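Local coordinates for polysaccharide deacetylase-like protein (PDB 4V33) that probably removes acetyl groups from a cell-wall polysaccharide with the help of a bound zinc ion, and is required for osmotic stability and cell shape, at residues K90-K95 and T107-G112; I63-I68 and I119-I124; N52-T55 and N60-I63; L185-W190 and L339-V344. One frame throughout, in Å; residues are numbered along the deposited sequence.

Overall arrangement
Contacts 1, 2 and 3 all belong to the fibronectin type III domain, while contact 4 lies in the deacetylase domain. Contact 2 crosses the beta sandwich from strand 60-66 to strand 115-124. Contact 3 shares Ile63 and strand 60-66 with it, and their centres are about 16 Å apart. Contact 1, at the edge strand 90-94, is centred about 15 Å from contact 2 and 14 Å from contact 3. Contact 4 is centred 26 to 35 Å from the other three. Its link to the zinc site is indirect: Arg343, in its second segment, forms a salt bridge with Asp205, the residue before zinc ligand Asp206; His264 and His268 are the other protein ligands.

Contact 1 of 4, residues K90-K95 and T107-G112; sequences KSLSSK and TKEFEG
Lys90 reaches Phe110 and Glu109 through two bends: CG sits between its own backbone N and carbonyl carbon (chi1 66°), and the chain turns again at chi3 (68°). The first bend starts the aliphatic part across the ring of Phe110, with Lys90 CE 3.9 Å from CE2 of Phe110 and the preceding CD close to CZ. The second delivers NZ of Lys90 over the ring centre, 4.2 Å from the centroid of Phe110, a cation-pi contact nearly on the ring normal. From there Lys90 NZ also donates to the backbone O of Glu109 at 2.6 Å, entering close to the line of the carbonyl bond. That carbonyl belongs to the last residue of the 3-10 segment 107-109, in the loop between strands 103-106 and 115-124, so the lysine ties edge strand 90-94 of the fibronectin type III fold to this loop. The Glu109 carboxylate plays a lesser part: OE2 lies 4.1 Å from Leu92 CD1, and OE1 is engaged by the backbone N of Asp106. Phe117 and Phe105 pack against the same phenyl ring. The ammonium charge is probably stabilised here by carbonyl dipole and pi cloud rather than by the Glu109 carboxylate, whose OE2 stays 6.0 Å from Lys90 NZ.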
loop_
_atom_site.group_PDB
_atom_site.type_symbol
_atom_site.label_atom_id
_atom_site.label_comp_id
_atom_site.label_asym_id
_atom_site.label_seq_id
_atom_site.Cartn_x
_atom_site.Cartn_y
_atom_site.Cartn_z
ATOM N N LYS A 90 17.315 9.139 16.516
ATOM C CA LYS A 90 18.609 9.057 17.178
ATOM C C LYS A 90 19.602 9.862 16.356
ATOM O O LYS A 90 19.318 10.250 15.215
ATOM C CB LYS A 90 19.078 7.604 17.287
ATOM C CG LYS A 90 19.362 6.981 15.928
ATOM C CD LYS A 90 19.871 5.548 16.040
ATOM C CE LYS A 90 18.798 4.619 16.555
ATOM N NZ LYS A 90 19.171 3.192 16.337
ATOM N N SER A 91 20.764 10.128 16.930
ATOM C CA SER A 91 21.789 10.861 16.208
ATOM C C SER A 91 23.052 10.016 16.087
ATOM O O SER A 91 23.553 9.487 17.081
ATOM C CB SER A 91 22.088 12.173 16.926
ATOM O OG SER A 91 23.173 12.867 16.318
ATOM N N LEU A 92 23.563 9.901 14.865
ATOM C CA LEU A 92 24.755 9.108 14.590
ATOM C C LEU A 92 25.865 10.021 14.073
ATOM O O LEU A 92 25.669 10.757 13.107
ATOM C CB LEU A 92 24.444 8.018 13.563
ATOM C CG LEU A 92 23.274 7.089 13.919
ATOM C CD1 LEU A 92 22.967 6.112 12.786
ATOM C CD2 LEU A 92 23.556 6.341 15.211
ATOM N N SER A 93 27.023 9.961 14.725
ATOM C CA SER A 93 28.138 10.862 14.443
ATOM C C SER A 93 29.175 10.230 13.517
ATOM O O SER A 93 29.515 9.059 13.664
ATOM C CB SER A 93 28.802 11.274 15.761
ATOM O OG SER A 93 30.071 11.884 15.562
ATOM N N SER A 94 29.659 11.010 12.557
ATOM C CA SER A 94 30.850 10.638 11.798
ATOM C C SER A 94 31.940 11.687 11.962
ATOM O O SER A 94 31.691 12.886 11.822
ATOM C CB SER A 94 30.542 10.490 10.313
ATOM O OG SER A 94 31.738 10.231 9.593
ATOM N N LYS A 95 33.154 11.230 12.245
ATOM C CA LYS A 95 34.310 12.124 12.274
ATOM C C LYS A 95 35.287 11.739 11.166
ATOM O O LYS A 95 36.457 12.122 11.191
ATOM C CB LYS A 95 34.986 12.095 13.646
ATOM C CG LYS A 95 34.106 12.632 14.773
ATOM C CD LYS A 95 34.826 12.596 16.114
ATOM C CE LYS A 95 33.934 13.125 17.228
ATOM N NZ LYS A 95 34.635 13.180 18.545
ATOM N N THR A 107 19.633 -1.275 8.382
ATOM C CA THR A 107 18.302 -1.376 8.964
ATOM C C THR A 107 18.318 -2.151 10.283
ATOM O O THR A 107 17.411 -2.010 11.098
ATOM C CB THR A 107 17.282 -1.987 7.985
ATOM O OG1 THR A 107 17.757 -3.258 7.527
ATOM C CG2 THR A 107 17.076 -1.060 6.791
ATOM N N LYS A 108 19.364 -2.947 10.495
ATOM C CA LYS A 108 19.573 -3.638 11.765
ATOM C C LYS A 108 19.663 -2.644 12.931
ATOM O O LYS A 108 19.343 -2.984 14.071
ATOM C CB LYS A 108 20.846 -4.487 11.697
ATOM C CG LYS A 108 21.160 -5.277 12.956
ATOM C CD LYS A 108 22.476 -6.036 12.818
ATOM C CE LYS A 108 22.877 -6.704 14.129
ATOM N NZ LYS A 108 21.884 -7.727 14.571
ATOM N N GLU A 109 20.092 -1.418 12.639
ATOM C CA GLU A 109 20.213 -0.375 13.660
ATOM C C GLU A 109 18.858 0.228 14.009
ATOM O O GLU A 109 18.762 1.072 14.904
ATOM C CB GLU A 109 21.138 0.751 13.188
ATOM C CG GLU A 109 22.581 0.355 12.922
ATOM C CD GLU A 109 23.394 1.515 12.362
ATOM O OE1 GLU A 109 23.276 1.803 11.151
ATOM O OE2 GLU A 109 24.140 2.151 13.138
ATOM N N PHE A 110 17.825 -0.169 13.270
ATOM C CA PHE A 110 16.471 0.322 13.503
ATOM C C PHE A 110 15.493 -0.844 13.612
ATOM O O PHE A 110 14.439 -0.860 12.977
ATOM C CB PHE A 110 16.054 1.319 12.416
ATOM C CG PHE A 110 16.908 2.558 12.387
ATOM C CD1 PHE A 110 18.151 2.547 11.764
ATOM C CD2 PHE A 110 16.483 3.724 13.004
ATOM C CE1 PHE A 110 18.951 3.684 11.750
ATOM C CE2 PHE A 110 17.276 4.865 12.990
ATOM C CZ PHE A 110 18.510 4.840 12.369
ATOM N N GLU A 111 15.874 -1.811 14.441
ATOM C CA GLU A 111 15.041 -2.969 14.762
ATOM C C GLU A 111 14.699 -3.833 13.543
ATOM O O GLU A 111 13.727 -4.590 13.570
ATOM C CB GLU A 111 13.751 -2.522 15.459
ATOM C CG GLU A 111 13.956 -1.674 16.710
ATOM C CD GLU A 111 12.651 -1.076 17.200
ATOM O OE1 GLU A 111 11.947 -1.748 17.982
ATOM O OE2 GLU A 111 12.316 0.056 16.789
ATOM N N GLY A 112 15.500 -3.726 12.484
ATOM C CA GLY A 112 15.242 -4.474 11.260
ATOM C C GLY A 112 14.122 -3.889 10.416
ATOM O O GLY A 112 13.680 -4.491 9.431
#

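Contact 2 of 4, residues I63-I68 and I119-I124; sequences IHMTDI and IEAIGI
Ile63 meets Ile119 end to end, the two delta methyls 3.9 Å apart at CD1 of each residue. Both side chains put CG1 beside the backbone N and then run out extended (chi2 166° in Ile63, 167° in Ile119), which spends their full length on closing the gap between backbones whose CA atoms are 10.0 Å apart. Around this pair, Ile49 of strand 48-51 touches both isoleucines, Tyr77 packs on Ile63, and Ile138 lies against Ile119. These residues belong to the two facing layers of a fibronectin type III beta sandwich: strand 60-66 is the middle strand of the three-stranded sheet, and strand 115-124 is an inner strand of the four-stranded one. The contact is therefore made through side chains across the core, while the backbone bonds of each strand go to its own sheet, Ile63 to Leu103 and Ile119 to Ser136. His64 faces the other side of its sheet, beside Asn52 and Ser102. Two residues on from Ile63, the inward side returns with Met65, opposite Ala121. Here the long partner faces the short one: Met65 leaves with CG anti to its N (chi1 -177°) and then curls at chi2 and chi3, laying CE 3.5 Å from Ala121 CB. The methionine is modelled in two conformers, and this closeness belongs to one of them, so it is less certain than the isoleucine pair. Tyr77 and Leu133 also touch the Met65 side chain. Beyond Met65 the strand ends at Thr66, and the chain turns through Asp67.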
loop_
_atom_site.group_PDB
_atom_site.type_symbol
_atom_site.label_atom_id
_atom_site.label_comp_id
_atom_site.label_asym_id
_atom_site.label_seq_id
_atom_site.Cartn_x
_atom_site.Cartn_y
_atom_site.Cartn_z
ATOM N N ILE A 63 26.343 6.285 3.999
ATOM C CA ILE A 63 25.974 7.673 3.753
ATOM C C ILE A 63 27.224 8.551 3.707
ATOM O O ILE A 63 28.166 8.341 4.469
ATOM C CB ILE A 63 25.011 8.179 4.853
ATOM C CG1 ILE A 63 23.717 7.358 4.833
ATOM C CG2 ILE A 63 24.704 9.663 4.681
ATOM C CD1 ILE A 63 22.851 7.547 6.067
ATOM N N HIS A 64 27.240 9.522 2.799
ATOM C CA HIS A 64 28.351 10.461 2.709
ATOM C C HIS A 64 27.828 11.881 2.597
ATOM O O HIS A 64 26.669 12.098 2.233
ATOM C CB HIS A 64 29.206 10.171 1.476
ATOM C CG HIS A 64 29.684 8.756 1.383
ATOM N ND1 HIS A 64 30.834 8.318 2.004
ATOM C CD2 HIS A 64 29.175 7.685 0.731
ATOM C CE1 HIS A 64 31.011 7.036 1.741
ATOM N NE2 HIS A 64 30.018 6.627 0.973
ATOM N N MET A 65 28.692 12.848 2.890
ATOM C CA MET A 65 28.371 14.237 2.613
ATOM C C MET A 65 29.399 14.857 1.678
ATOM O O MET A 65 30.600 14.627 1.816
ATOM C CB MET A 65 28.298 15.063 3.893
ATOM C CG MET A 65 27.900 16.509 3.634
ATOM S SD MET A 65 26.179 16.852 4.018
ATOM C CE MET A 65 26.090 15.887 5.497
ATOM N N THR A 66 28.917 15.647 0.728
ATOM C CA THR A 66 29.799 16.406 -0.143
ATOM C C THR A 66 29.368 17.865 -0.167
ATOM O O THR A 66 28.369 18.235 0.453
ATOM C CB THR A 66 29.801 15.840 -1.575
ATOM O OG1 THR A 66 28.452 15.705 -2.041
ATOM C CG2 THR A 66 30.478 14.480 -1.602
ATOM N N ASP A 67 30.143 18.691 -0.865
ATOM C CA ASP A 67 29.796 20.091 -1.092
ATOM C C ASP A 67 29.652 20.911 0.193
ATOM O O ASP A 67 28.941 21.917 0.213
ATOM C CB ASP A 67 28.515 20.201 -1.928
ATOM C CG ASP A 67 28.595 19.422 -3.229
ATOM O OD1 ASP A 67 29.703 19.306 -3.792
ATOM O OD2 ASP A 67 27.545 18.924 -3.690
ATOM N N ILE A 68 30.320 20.486 1.261
ATOM C CA ILE A 68 30.308 21.256 2.504
ATOM C C ILE A 68 31.182 22.484 2.341
ATOM O O ILE A 68 32.295 22.393 1.822
ATOM C CB ILE A 68 30.830 20.451 3.700
ATOM C CG1 ILE A 68 30.010 19.182 3.895
ATOM C CG2 ILE A 68 30.761 21.288 4.975
ATOM C CD1 ILE A 68 30.430 18.379 5.111
ATOM N N ILE A 119 16.698 12.016 7.229
ATOM C CA ILE A 119 18.055 12.315 7.661
ATOM C C ILE A 119 18.239 13.831 7.731
ATOM O O ILE A 119 18.031 14.527 6.740
ATOM C CB ILE A 119 19.107 11.741 6.675
ATOM C CG1 ILE A 119 18.885 10.240 6.451
ATOM C CG2 ILE A 119 20.529 12.021 7.187
ATOM C CD1 ILE A 119 19.663 9.669 5.266
ATOM N N GLU A 120 18.618 14.338 8.903
ATOM C CA GLU A 120 18.981 15.745 9.056
ATOM C C GLU A 120 20.423 15.812 9.503
ATOM O O GLU A 120 20.772 15.268 10.552
ATOM C CB GLU A 120 18.144 16.438 10.126
ATOM C CG GLU A 120 16.668 16.565 9.863
ATOM C CD GLU A 120 15.981 17.366 10.967
ATOM O OE1 GLU A 120 16.634 17.642 12.006
ATOM O OE2 GLU A 120 14.801 17.726 10.796
ATOM N N ALA A 121 21.255 16.497 8.730
ATOM C CA ALA A 121 22.672 16.595 9.058
ATOM C C ALA A 121 23.040 17.970 9.586
ATOM O O ALA A 121 22.611 18.986 9.046
ATOM C CB ALA A 121 23.511 16.272 7.844
ATOM N N ILE A 122 23.836 17.986 10.650
ATOM C CA ILE A 122 24.456 19.208 11.142
ATOM C C ILE A 122 25.953 18.993 11.217
ATOM O O ILE A 122 26.419 17.860 11.299
ATOM C CB ILE A 122 23.924 19.638 12.537
ATOM C CG1 ILE A 122 24.358 18.654 13.630
ATOM C CG2 ILE A 122 22.414 19.836 12.502
ATOM C CD1 ILE A 122 23.926 19.069 15.032
ATOM N N GLY A 123 26.709 20.085 11.154
ATOM C CA GLY A 123 28.149 19.999 11.272
ATOM C C GLY A 123 28.604 20.554 12.606
ATOM O O GLY A 123 27.927 21.402 13.193
ATOM N N ILE A 124 29.743 20.069 13.090
ATOM C CA ILE A 124 30.342 20.591 14.315
ATOM C C ILE A 124 31.730 21.122 13.998
ATOM O O ILE A 124 32.544 20.407 13.410
ATOM C CB ILE A 124 30.496 19.494 15.388
ATOM C CG1 ILE A 124 29.256 18.594 15.445
ATOM C CG2 ILE A 124 30.825 20.123 16.753
ATOM C CD1 ILE A 124 28.001 19.304 15.878
#

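Contact 3 of 4, residues N52-T55 and N60-I63; sequences NPIT and NTTI
The backbones come nearest at Asn52 and Thr62, CA atoms 5.6 Å apart, and the backbone N of Asn52 donates to Thr62 O at 3.1 Å, with an N-H to acceptor angle of 154°. The return bond of a regular antiparallel pair is missing: Thr62 N is buried without a partner in the model, and Asn52 O is taken instead by the side chain of Thr61. The Thr61 hydroxyl stands anti to its own backbone N (chi1 -175°), which turns OG1 to Asn52 and lets it donate to Asn52 O at 2.7 Å. The donor meets that carbonyl well off the C=O line, at 115°, and somewhat tilted from its plane. Asn52 lays its amide alongside Thr62, pointing the same way, with ND2 3.5 Å from Thr62 CB, a packing contact. Further on the chains separate enough for a water to join them, giving hydrogen bonds to Pro53 O at 3.0 Å and to Asn60 O at 3.2 Å. Past the proline, Ile54 crosses Thr61 at roughly a right angle and sets its CG2 methyl 3.7 Å from Thr61 CB; the same methyl also rests near the Asn60 carbonyl. The side-chain ND2 of Asn60, meanwhile, bonds to Asp106. This is the loop that leads from strand 48-51 into strand 60-66. On the latter strand's other side Thr61 pairs through its backbone with Phe105 of strand 103-106, while Ile138 of strand 130-140, in the facing sheet, touches both Ile54 and Thr61.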
loop_
_atom_site.group_PDB
_atom_site.type_symbol
_atom_site.label_atom_id
_atom_site.label_comp_id
_atom_site.label_asym_id
_atom_site.label_seq_id
_atom_site.Cartn_x
_atom_site.Cartn_y
_atom_site.Cartn_z
ATOM N N ASN A 52 25.553 5.131 -1.052
ATOM C CA ASN A 52 25.783 4.088 -2.041
ATOM C C ASN A 52 24.446 3.552 -2.541
ATOM O O ASN A 52 23.521 3.366 -1.754
ATOM C CB ASN A 52 26.631 2.961 -1.453
ATOM C CG ASN A 52 28.005 3.432 -1.021
ATOM O OD1 ASN A 52 28.459 4.503 -1.419
ATOM N ND2 ASN A 52 28.675 2.628 -0.205
ATOM N N PRO A 53 24.334 3.319 -3.857
ATOM C CA PRO A 53 23.069 2.881 -4.456
ATOM C C PRO A 53 22.478 1.656 -3.767
ATOM O O PRO A 53 23.212 0.752 -3.365
ATOM C CB PRO A 53 23.471 2.526 -5.887
ATOM C CG PRO A 53 24.635 3.402 -6.169
ATOM C CD PRO A 53 25.386 3.520 -4.869
ATOM N N ILE A 54 21.160 1.641 -3.623
ATOM C CA ILE A 54 20.474 0.494 -3.054
ATOM C C ILE A 54 19.398 0.005 -4.004
ATOM O O ILE A 54 19.020 0.710 -4.941
ATOM C CB ILE A 54 19.831 0.824 -1.695
ATOM C CG1 ILE A 54 18.908 2.039 -1.819
ATOM C CG2 ILE A 54 20.907 1.055 -0.649
ATOM C CD1 ILE A 54 18.097 2.327 -0.562
ATOM N N THR A 55 18.924 -1.213 -3.770
ATOM C CA THR A 55 17.789 -1.753 -4.508
ATOM C C THR A 55 16.744 -2.172 -3.494
ATOM O O THR A 55 16.951 -2.025 -2.289
ATOM C CB THR A 55 18.175 -2.976 -5.355
ATOM O OG1 THR A 55 18.477 -4.084 -4.495
ATOM C CG2 THR A 55 19.375 -2.665 -6.237
ATOM N N ASN A 60 21.322 -2.385 3.780
ATOM C CA ASN A 60 22.291 -1.415 4.266
ATOM C C ASN A 60 22.954 -0.607 3.156
ATOM O O ASN A 60 22.793 -0.900 1.968
ATOM C CB ASN A 60 23.343 -2.091 5.159
ATOM C CG ASN A 60 24.100 -3.199 4.452
ATOM O OD1 ASN A 60 24.512 -3.059 3.302
ATOM N ND2 ASN A 60 24.290 -4.314 5.148
ATOM N N THR A 61 23.690 0.422 3.558
ATOM C CA THR A 61 24.440 1.257 2.630
ATOM C C THR A 61 25.410 2.115 3.427
ATOM O O THR A 61 25.562 1.925 4.632
ATOM C CB THR A 61 23.512 2.176 1.804
ATOM O OG1 THR A 61 24.283 2.884 0.829
ATOM C CG2 THR A 61 22.790 3.177 2.706
ATOM N N THR A 62 26.076 3.045 2.752
ATOM C CA THR A 62 26.927 4.007 3.432
ATOM C C THR A 62 26.535 5.415 3.013
ATOM O O THR A 62 26.405 5.704 1.825
ATOM C CB THR A 62 28.413 3.769 3.117
ATOM O OG1 THR A 62 28.771 2.434 3.500
ATOM C CG2 THR A 62 29.287 4.764 3.866
ATOM N N ILE A 63 26.343 6.285 3.999
ATOM C CA ILE A 63 25.974 7.673 3.753
ATOM C C ILE A 63 27.224 8.551 3.707
ATOM O O ILE A 63 28.166 8.341 4.469
ATOM C CB ILE A 63 25.011 8.179 4.853
ATOM C CG1 ILE A 63 23.717 7.358 4.833
ATOM C CG2 ILE A 63 24.704 9.663 4.681
ATOM C CD1 ILE A 63 22.851 7.547 6.067
HETATM O O HOH W 1 24.231 -0.486 -0.828
#

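Contact 4 of 4, residues L185-W190 and L339-V344; sequences LTFERW and LKMKRV
Met341 carries its whole side of the contact, meeting Phe187 and Trp190 by sulfur-aromatic and apolar packing. As a Met-aromatic pair, Met341 SD lies 5.1 Å from the Phe187 ring centroid, essentially in the ring plane, and touches the edge at CE1 from 3.8 Å. Towards Trp190 the same sulfur sits obliquely, 4.9 Å from the centroid of the six-membered ring. The apolar part belongs to the methyl: the chain runs extended from the backbone and bends only at chi3 (-69°), which turns Met341 CE onto Trp190 CH2 at 3.5 Å. Met341 has a second modelled conformer, so these distances describe one of two states. The hydrogen bonds lie elsewhere: within 185-190, Thr186 OG1 donates to Glu188 OE1 at 2.6 Å at the start of the 3-10 segment that begins at Phe187; from the strand, Met341 O accepts from Thr323 OG1. Phe320 stacks on Phe187 and also meets Trp190, extending the aromatic cluster. The contact thus joins the loop after strand 183-185 to strand 341-345 of the deacetylase domain's parallel sheet. A sulfur at the edge of one ring, with its methyl against another, makes a buried junction probably held by dispersion and a weak sulfur-to-ring-edge attraction, with no charged group in it.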
loop_
_atom_site.group_PDB
_atom_site.type_symbol
_atom_site.label_atom_id
_atom_site.label_comp_id
_atom_site.label_asym_id
_atom_site.label_seq_id
_atom_site.Cartn_x
_atom_site.Cartn_y
_atom_site.Cartn_z
ATOM N N LEU A 185 -4.445 0.623 4.000
ATOM C CA LEU A 185 -4.360 1.678 3.001
ATOM C C LEU A 185 -5.257 1.389 1.814
ATOM O O LEU A 185 -5.684 0.250 1.596
ATOM C CB LEU A 185 -2.927 1.819 2.480
ATOM C CG LEU A 185 -1.857 2.234 3.488
ATOM C CD1 LEU A 185 -0.492 2.231 2.811
ATOM C CD2 LEU A 185 -2.168 3.604 4.085
ATOM N N THR A 186 -5.531 2.439 1.048
ATOM C CA THR A 186 -6.164 2.318 -0.264
ATOM C C THR A 186 -5.268 3.038 -1.265
ATOM O O THR A 186 -4.309 3.693 -0.868
ATOM C CB THR A 186 -7.587 2.917 -0.280
ATOM O OG1 THR A 186 -7.554 4.282 0.166
ATOM C CG2 THR A 186 -8.507 2.114 0.631
ATOM N N PHE A 187 -5.570 2.955 -2.558
ATOM C CA PHE A 187 -4.625 3.449 -3.561
ATOM C C PHE A 187 -4.447 4.967 -3.587
ATOM O O PHE A 187 -3.458 5.466 -4.113
ATOM C CB PHE A 187 -4.952 2.878 -4.954
ATOM C CG PHE A 187 -4.628 1.422 -5.068
ATOM C CD1 PHE A 187 -3.305 1.005 -5.174
ATOM C CD2 PHE A 187 -5.631 0.459 -4.997
ATOM C CE1 PHE A 187 -2.986 -0.337 -5.240
ATOM C CE2 PHE A 187 -5.319 -0.893 -5.059
ATOM C CZ PHE A 187 -3.995 -1.293 -5.180
ATOM N N GLU A 188 -5.383 5.692 -2.985
ATOM C CA GLU A 188 -5.215 7.131 -2.802
ATOM C C GLU A 188 -3.997 7.458 -1.932
ATOM O O GLU A 188 -3.478 8.576 -1.979
ATOM C CB GLU A 188 -6.464 7.746 -2.170
ATOM C CG GLU A 188 -7.705 7.646 -3.033
ATOM C CD GLU A 188 -8.459 6.339 -2.855
ATOM O OE1 GLU A 188 -7.964 5.432 -2.145
ATOM O OE2 GLU A 188 -9.567 6.237 -3.421
ATOM N N ARG A 189 -3.544 6.483 -1.146
ATOM C CA ARG A 189 -2.370 6.668 -0.295
ATOM C C ARG A 189 -1.216 5.784 -0.735
ATOM O O ARG A 189 -0.403 5.375 0.093
ATOM C CB ARG A 189 -2.714 6.383 1.165
ATOM C CG ARG A 189 -3.575 7.454 1.803
ATOM C CD ARG A 189 -3.747 7.152 3.290
ATOM N NE ARG A 189 -2.509 7.363 4.033
ATOM C CZ ARG A 189 -2.344 7.036 5.311
ATOM N NH1 ARG A 189 -3.333 6.464 5.986
ATOM N NH2 ARG A 189 -1.191 7.287 5.920
ATOM N N TRP A 190 -1.139 5.477 -2.030
ATOM C CA TRP A 190 -0.026 4.678 -2.537
ATOM C C TRP A 190 1.319 5.315 -2.176
ATOM O O TRP A 190 2.290 4.616 -1.862
ATOM C CB TRP A 190 -0.111 4.495 -4.060
ATOM C CG TRP A 190 0.956 3.577 -4.547
ATOM C CD1 TRP A 190 2.043 3.900 -5.309
ATOM C CD2 TRP A 190 1.060 2.184 -4.265
ATOM N NE1 TRP A 190 2.816 2.782 -5.520
ATOM C CE2 TRP A 190 2.232 1.716 -4.891
ATOM C CE3 TRP A 190 0.274 1.281 -3.538
ATOM C CZ2 TRP A 190 2.635 0.385 -4.816
ATOM C CZ3 TRP A 190 0.674 -0.037 -3.462
ATOM C CH2 TRP A 190 1.844 -0.473 -4.100
ATOM N N LEU A 339 0.566 -2.015 -12.646
ATOM C CA LEU A 339 -0.547 -2.555 -13.424
ATOM C C LEU A 339 -0.496 -4.082 -13.467
ATOM O O LEU A 339 -1.224 -4.714 -14.235
ATOM C CB LEU A 339 -0.508 -2.003 -14.858
ATOM C CG LEU A 339 -0.598 -0.475 -14.959
ATOM C CD1 LEU A 339 -0.401 0.001 -16.389
ATOM C CD2 LEU A 339 -1.931 0.024 -14.416
ATOM N N LYS A 340 0.384 -4.669 -12.659
ATOM C CA LYS A 340 0.579 -6.116 -12.626
ATOM C C LYS A 340 0.758 -6.587 -11.190
ATOM O O LYS A 340 1.571 -7.471 -10.911
ATOM C CB LYS A 340 1.810 -6.507 -13.449
ATOM C CG LYS A 340 1.661 -6.239 -14.930
ATOM C CD LYS A 340 2.788 -6.875 -15.721
ATOM C CE LYS A 340 4.039 -6.039 -15.678
ATOM N NZ LYS A 340 4.933 -6.375 -16.836
ATOM N N MET A 341 -0.019 -6.000 -10.287
ATOM C CA MET A 341 0.195 -6.174 -8.854
ATOM C C MET A 341 -0.338 -7.510 -8.328
ATOM O O MET A 341 -1.519 -7.822 -8.483
ATOM C CB MET A 341 -0.448 -4.997 -8.106
ATOM C CG MET A 341 -0.086 -4.863 -6.641
ATOM S SD MET A 341 -0.584 -3.243 -5.992
ATOM C CE MET A 341 0.556 -2.160 -6.850
ATOM N N LYS A 342 0.540 -8.278 -7.688
ATOM C CA LYS A 342 0.163 -9.555 -7.084
ATOM C C LYS A 342 -0.784 -9.352 -5.910
ATOM O O LYS A 342 -0.802 -8.285 -5.287
ATOM C CB LYS A 342 1.397 -10.280 -6.554
ATOM C CG LYS A 342 2.393 -10.755 -7.591
ATOM C CD LYS A 342 3.656 -11.216 -6.867
ATOM C CE LYS A 342 4.707 -11.745 -7.815
ATOM N NZ LYS A 342 5.949 -12.092 -7.067
ATOM N N ARG A 343 -1.541 -10.398 -5.591
ATOM C CA ARG A 343 -2.428 -10.374 -4.435
ATOM C C ARG A 343 -2.358 -11.658 -3.618
ATOM O O ARG A 343 -1.981 -12.721 -4.117
ATOM C CB ARG A 343 -3.874 -10.084 -4.849
ATOM C CG ARG A 343 -4.073 -8.665 -5.386
ATOM C CD ARG A 343 -5.535 -8.286 -5.395
ATOM N NE ARG A 343 -6.247 -8.871 -6.535
ATOM C CZ ARG A 343 -7.558 -8.774 -6.701
ATOM N NH1 ARG A 343 -8.297 -8.142 -5.788
ATOM N NH2 ARG A 343 -8.132 -9.301 -7.783
ATOM N N VAL A 344 -2.727 -11.532 -2.348
ATOM C CA VAL A 344 -2.811 -12.677 -1.447
ATOM C C VAL A 344 -4.271 -13.124 -1.350
ATOM O O VAL A 344 -5.126 -12.383 -0.856
ATOM C CB VAL A 344 -2.269 -12.305 -0.045
ATOM C CG1 VAL A 344 -2.408 -13.491 0.911
ATOM C CG2 VAL A 344 -0.807 -11.843 -0.137
#